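Local coordinates for E3 ubiquitin-protein ligase RNF31 (PDB 5Y3T), which is the E3 ubiquitin ligase HOIP, which probably builds linear ubiquitin chains and binds partner proteins through the UBA domain region present here, at residues 11-16 / 29-34; 66-71 / 97-102. One frame throughout, in Å; residues are numbered along the deposited sequence.

Contacts 1 and 2 lie on opposite sides of the chain's centre, about 31 Å apart between their centres and about 16 Å between nearest atoms, and follow one another along the sequence. Contact 1 (11-16 with 29-34) is an apolar seam between helices 2-22 and 27-37; contact 2 (66-71 with 97-102) fastens the loop after helix 42-64 onto helix 87-107, largely through one arginine. Helix 73-82 is their shared neighbour, salt-bridged to a residue of each. Consistent with a UBA-type region serving as a binding module, residues at both contacts touch chains of other proteins in the three-chain assembly.

Contact 1. Residues 11-16 / 29-34; sequences LQLVSM and EVFSAL
Met-16 and Leu-13, one helical turn apart on helix 2-22, pack against Val-30, Phe-31 and Leu-34 of helix 27-37, an apolar seam in the all-helical HOIP UBA domain pair. The segment axes come within 10.6 Å, their N-to-C directions 119° apart; side chains fill the distance. Met-16 can be followed outward: its CB lies 4.0 Å from Val-30 CG1, a methyl that also comes near the Met-16 carbonyl oxygen. Beyond CG the chain bends at chi2 (145°), bringing SD alongside the two methyls of Leu-34, 4.1 Å from its CD1 and 4.2 Å from its CD2; the terminal CE stays 4.4 Å from Leu-34 CD2. Leu-13 is buried. With CG lying opposite the backbone N (chi1 176°), its two methyls fork toward different partners. Leu-13 CD2 comes obliquely to the CD1-CE1 bond of the Phe-31 ring, 3.8 Å from CD1 and 3.9 Å from CE1, and the two side chains cross at about a right angle. Pro-42 of helix 42-64 adds to the packing on Met-16 and Val-30, whereas His-84 sets an edge-to-face ring against Phe-31. The backbone of another protein's chain also touches Leu-13 and Phe-31. The closest approach of the seam is methyl to methyl: Leu-13 and Leu-34 slide past each other in opposite directions, with their CD1 atoms 3.5 Å apart.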
loop_
_atom_site.group_PDB
_atom_site.type_symbol
_atom_site.label_atom_id
_atom_site.label_comp_id
_atom_site.label_asym_id
_atom_site.label_seq_id
_atom_site.Cartn_x
_atom_site.Cartn_y
_atom_site.Cartn_z
ATOM N N LEU B 11 15.943 -22.723 0.808
ATOM C CA LEU B 11 17.354 -22.396 0.705
ATOM C C LEU B 11 17.775 -22.055 -0.721
ATOM O O LEU B 11 18.528 -21.097 -0.944
ATOM C CB LEU B 11 18.206 -23.549 1.219
ATOM C CG LEU B 11 18.720 -23.309 2.623
ATOM C CD1 LEU B 11 19.000 -24.636 3.316
ATOM C CD2 LEU B 11 19.942 -22.400 2.576
ATOM N N GLN B 12 17.272 -22.833 -1.675
ATOM C CA GLN B 12 17.627 -22.633 -3.055
ATOM C C GLN B 12 17.212 -21.214 -3.439
ATOM O O GLN B 12 17.964 -20.512 -4.114
ATOM C CB GLN B 12 16.961 -23.686 -3.976
ATOM C CG GLN B 12 17.778 -24.070 -5.215
ATOM C CD GLN B 12 17.929 -22.943 -6.256
ATOM O OE1 GLN B 12 16.953 -22.547 -6.894
ATOM N NE2 GLN B 12 19.168 -22.443 -6.446
ATOM N N LEU B 13 16.022 -20.785 -3.022
ATOM C CA LEU B 13 15.572 -19.452 -3.403
ATOM C C LEU B 13 16.268 -18.369 -2.559
ATOM O O LEU B 13 16.653 -17.329 -3.075
ATOM C CB LEU B 13 14.058 -19.358 -3.302
ATOM C CG LEU B 13 13.392 -18.004 -3.584
ATOM C CD1 LEU B 13 13.806 -17.473 -4.943
ATOM C CD2 LEU B 13 11.871 -18.105 -3.483
ATOM N N VAL B 14 16.453 -18.603 -1.263
ATOM C CA VAL B 14 17.181 -17.631 -0.448
ATOM C C VAL B 14 18.546 -17.317 -1.094
ATOM O O VAL B 14 18.998 -16.205 -1.080
ATOM C CB VAL B 14 17.361 -18.105 1.001
ATOM C CG1 VAL B 14 18.395 -17.252 1.718
ATOM C CG2 VAL B 14 16.028 -18.051 1.748
ATOM N N SER B 15 19.176 -18.331 -1.656
ATOM C CA SER B 15 20.473 -18.203 -2.309
ATOM C C SER B 15 20.468 -17.173 -3.415
ATOM O O SER B 15 21.346 -16.340 -3.494
ATOM C CB SER B 15 20.903 -19.565 -2.856
ATOM O OG SER B 15 21.980 -19.400 -3.719
ATOM N N MET B 16 19.459 -17.206 -4.251
ATOM C CA MET B 16 19.379 -16.246 -5.355
ATOM C C MET B 16 18.999 -14.879 -4.881
ATOM O O MET B 16 19.453 -13.891 -5.459
ATOM C CB MET B 16 18.375 -16.712 -6.409
ATOM C CG MET B 16 19.046 -17.468 -7.537
ATOM S SD MET B 16 17.990 -18.767 -8.137
ATOM C CE MET B 16 18.908 -19.107 -9.641
ATOM N N GLU B 29 12.213 -8.335 -7.326
ATOM C CA GLU B 29 12.852 -8.392 -8.674
ATOM C C GLU B 29 13.408 -9.754 -9.050
ATOM O O GLU B 29 13.153 -10.266 -10.149
ATOM C CB GLU B 29 13.972 -7.366 -8.805
ATOM C CG GLU B 29 13.436 -5.983 -9.185
ATOM C CD GLU B 29 14.378 -4.802 -8.948
ATOM O OE1 GLU B 29 15.417 -4.874 -8.245
ATOM O OE2 GLU B 29 14.014 -3.733 -9.458
ATOM N N VAL B 30 14.160 -10.349 -8.144
ATOM C CA VAL B 30 14.745 -11.642 -8.423
ATOM C C VAL B 30 13.614 -12.633 -8.619
ATOM O O VAL B 30 13.588 -13.309 -9.617
ATOM C CB VAL B 30 15.720 -12.116 -7.313
ATOM C CG1 VAL B 30 16.134 -13.582 -7.485
ATOM C CG2 VAL B 30 16.957 -11.257 -7.336
ATOM N N PHE B 31 12.665 -12.685 -7.686
ATOM C CA PHE B 31 11.614 -13.690 -7.761
ATOM C C PHE B 31 10.671 -13.487 -8.977
ATOM O O PHE B 31 10.256 -14.454 -9.596
ATOM C CB PHE B 31 10.826 -13.702 -6.464
ATOM C CG PHE B 31 9.785 -14.766 -6.406
ATOM C CD1 PHE B 31 10.157 -16.118 -6.270
ATOM C CD2 PHE B 31 8.425 -14.435 -6.454
ATOM C CE1 PHE B 31 9.199 -17.124 -6.190
ATOM C CE2 PHE B 31 7.453 -15.442 -6.371
ATOM C CZ PHE B 31 7.841 -16.790 -6.232
ATOM N N SER B 32 10.349 -12.231 -9.280
ATOM C CA SER B 32 9.523 -11.868 -10.427
ATOM C C SER B 32 10.140 -12.331 -11.732
ATOM O O SER B 32 9.424 -12.857 -12.612
ATOM C CB SER B 32 9.297 -10.353 -10.482
ATOM O OG SER B 32 8.506 -9.931 -9.367
ATOM N N ALA B 33 11.468 -12.178 -11.817
ATOM C CA ALA B 33 12.238 -12.691 -12.929
ATOM C C ALA B 33 12.159 -14.206 -13.051
ATOM O O ALA B 33 11.881 -14.717 -14.148
ATOM C CB ALA B 33 13.656 -12.259 -12.811
ATOM N N LEU B 34 12.395 -14.900 -11.932
ATOM C CA LEU B 34 12.309 -16.359 -11.846
ATOM C C LEU B 34 10.942 -16.860 -12.303
ATOM O O LEU B 34 10.860 -17.756 -13.131
ATOM C CB LEU B 34 12.607 -16.863 -10.432
ATOM C CG LEU B 34 14.058 -16.682 -9.890
ATOM C CD1 LEU B 34 14.253 -17.129 -8.435
ATOM C CD2 LEU B 34 15.044 -17.411 -10.776
#

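Contact 2. Residues 66-71 / 97-102; sequences PELGAF and ARRRKV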
loop_
_atom_site.group_PDB
_atom_site.type_symbol
_atom_site.label_atom_id
_atom_site.label_comp_id
_atom_site.label_asym_id
_atom_site.label_seq_id
_atom_site.Cartn_x
_atom_site.Cartn_y
_atom_site.Cartn_z
ATOM N N PRO B 66 -8.274 3.060 -21.865
ATOM C CA PRO B 66 -7.697 4.237 -22.534
ATOM C C PRO B 66 -8.195 5.617 -22.003
ATOM O O PRO B 66 -7.625 6.649 -22.355
ATOM C CB PRO B 66 -8.057 4.015 -24.015
ATOM C CG PRO B 66 -9.012 2.855 -24.057
ATOM C CD PRO B 66 -9.389 2.508 -22.652
ATOM N N GLU B 67 -9.200 5.619 -21.125
ATOM C CA GLU B 67 -9.587 6.820 -20.362
ATOM C C GLU B 67 -8.506 7.300 -19.348
ATOM O O GLU B 67 -8.571 8.438 -18.889
ATOM C CB GLU B 67 -10.899 6.618 -19.548
ATOM C CG GLU B 67 -12.098 5.905 -20.190
ATOM C CD GLU B 67 -12.807 6.717 -21.259
ATOM O OE1 GLU B 67 -12.123 7.382 -22.071
ATOM O OE2 GLU B 67 -14.057 6.664 -21.301
ATOM N N LEU B 68 -7.544 6.447 -18.986
ATOM C CA LEU B 68 -6.685 6.684 -17.829
ATOM C C LEU B 68 -5.350 7.329 -18.142
ATOM O O LEU B 68 -4.470 7.457 -17.272
ATOM C CB LEU B 68 -6.476 5.361 -17.085
ATOM C CG LEU B 68 -7.756 4.909 -16.374
ATOM C CD1 LEU B 68 -7.547 3.570 -15.685
ATOM C CD2 LEU B 68 -8.220 5.974 -15.385
ATOM N N GLY B 69 -5.182 7.754 -19.383
ATOM C CA GLY B 69 -3.970 8.429 -19.747
ATOM C C GLY B 69 -2.892 7.399 -19.883
ATOM O O GLY B 69 -3.158 6.206 -20.008
ATOM N N ALA B 70 -1.667 7.885 -19.808
ATOM C CA ALA B 70 -0.504 7.126 -20.169
ATOM C C ALA B 70 0.152 6.686 -18.883
ATOM O O ALA B 70 0.285 7.471 -17.952
ATOM C CB ALA B 70 0.446 8.000 -20.979
ATOM N N PHE B 71 0.627 5.448 -18.888
ATOM C CA PHE B 71 1.271 4.820 -17.746
ATOM C C PHE B 71 2.778 4.970 -17.813
ATOM O O PHE B 71 3.385 4.834 -18.892
ATOM C CB PHE B 71 0.841 3.340 -17.673
ATOM C CG PHE B 71 -0.663 3.177 -17.485
ATOM C CD1 PHE B 71 -1.520 3.202 -18.576
ATOM C CD2 PHE B 71 -1.212 3.053 -16.203
ATOM C CE1 PHE B 71 -2.903 3.102 -18.407
ATOM C CE2 PHE B 71 -2.587 2.962 -16.021
ATOM C CZ PHE B 71 -3.436 2.989 -17.121
ATOM N N ALA B 97 -4.388 0.595 -9.856
ATOM C CA ALA B 97 -3.657 1.626 -9.100
ATOM C C ALA B 97 -3.901 3.035 -9.637
ATOM O O ALA B 97 -4.186 3.924 -8.856
ATOM C CB ALA B 97 -2.152 1.349 -9.027
ATOM N N ARG B 98 -3.831 3.220 -10.952
ATOM C CA ARG B 98 -4.018 4.537 -11.525
ATOM C C ARG B 98 -5.468 5.010 -11.468
ATOM O O ARG B 98 -5.701 6.173 -11.203
ATOM C CB ARG B 98 -3.563 4.536 -12.967
ATOM C CG ARG B 98 -3.730 5.881 -13.651
ATOM C CD ARG B 98 -2.606 6.879 -13.319
ATOM N NE ARG B 98 -2.565 7.619 -14.545
ATOM C CZ ARG B 98 -1.573 7.714 -15.418
ATOM N NH1 ARG B 98 -0.327 7.313 -15.189
ATOM N NH2 ARG B 98 -1.846 8.355 -16.523
ATOM N N ARG B 99 -6.420 4.123 -11.782
ATOM C CA ARG B 99 -7.852 4.377 -11.564
ATOM C C ARG B 99 -8.172 4.832 -10.149
ATOM O O ARG B 99 -8.924 5.788 -9.958
ATOM C CB ARG B 99 -8.715 3.147 -11.895
ATOM C CG ARG B 99 -10.177 3.498 -12.110
ATOM C CD ARG B 99 -11.068 2.278 -12.289
ATOM N NE ARG B 99 -10.833 1.669 -13.587
ATOM C CZ ARG B 99 -10.552 0.384 -13.829
ATOM N NH1 ARG B 99 -10.464 -0.542 -12.861
ATOM N NH2 ARG B 99 -10.348 0.012 -15.084
ATOM N N ARG B 100 -7.602 4.153 -9.166
ATOM C CA ARG B 100 -7.864 4.453 -7.771
ATOM C C ARG B 100 -7.327 5.840 -7.417
ATOM O O ARG B 100 -7.921 6.594 -6.606
ATOM C CB ARG B 100 -7.232 3.349 -6.901
ATOM C CG ARG B 100 -7.404 3.510 -5.400
ATOM C CD ARG B 100 -6.813 2.375 -4.577
ATOM N NE ARG B 100 -5.455 1.984 -4.952
ATOM C CZ ARG B 100 -4.332 2.658 -4.650
ATOM N NH1 ARG B 100 -4.353 3.826 -3.976
ATOM N NH2 ARG B 100 -3.161 2.162 -5.053
ATOM N N LYS B 101 -6.186 6.181 -8.009
ATOM C CA LYS B 101 -5.557 7.446 -7.697
ATOM C C LYS B 101 -6.282 8.618 -8.366
ATOM O O LYS B 101 -6.378 9.665 -7.786
ATOM C CB LYS B 101 -4.084 7.405 -8.034
ATOM C CG LYS B 101 -3.333 6.483 -7.107
ATOM C CD LYS B 101 -1.910 6.265 -7.554
ATOM C CE LYS B 101 -1.255 5.045 -6.904
ATOM N NZ LYS B 101 -0.031 4.714 -7.676
ATOM N N VAL B 102 -6.824 8.414 -9.552
ATOM C CA VAL B 102 -7.612 9.426 -10.233
ATOM C C VAL B 102 -8.921 9.690 -9.499
ATOM O O VAL B 102 -9.365 10.840 -9.394
ATOM C CB VAL B 102 -7.837 9.040 -11.723
ATOM C CG1 VAL B 102 -9.032 9.776 -12.361
ATOM C CG2 VAL B 102 -6.529 9.264 -12.500
#
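Arg-98 reaches from helix 87-107 to the loop 66-71 and grips the carbonyl oxygen of Ala-70 with both terminal nitrogens, NH2 at 2.7 Å and NH1 at 2.8 Å. Both donors come to that oxygen from the same face of its carbonyl, NH2 well above the plane. NH2 makes a further, weak bond to Leu-68 O at 2.9 Å, so a single guanidinium reaches two carbonyls of the loop. A bend at chi2 (80°) swings the buried side chain across the loop, past Phe-71, whose CE2 packs 3.6 Å from Arg-98 CB; the ring and guanidinium planes are 27° apart, and any cation-pi attraction, with Arg-98 CZ 5.0 Å from the Phe-71 ring centroid, is at most weak. Gly-69 passes NH2 with a positive phi (76°) and no side chain, where a CB would crowd it. In the helical HOIP UBA domain pair this fastens the link between helices 42-64 and 73-82 onto helix 87-107, and Glu-75 of helix 73-82 adds a salt bridge to NH1. With a methionine here, which has no N-H to offer, the loop would probably be held less firmly at Ala-70 O and Glu-75 left without this charge partner. Packing is looser beside Leu-68, whose CD1 rests 4.0 Å from Arg-99 CB. From there the Arg-99 chain, bent at chi3, runs back toward the start of the loop, where NH2 is salt-bridged to Asp-65 and NH1 bonds the backbone of another protein's chain. The solvent side is at exposed Ala-70, its methyl pointing away from the helix.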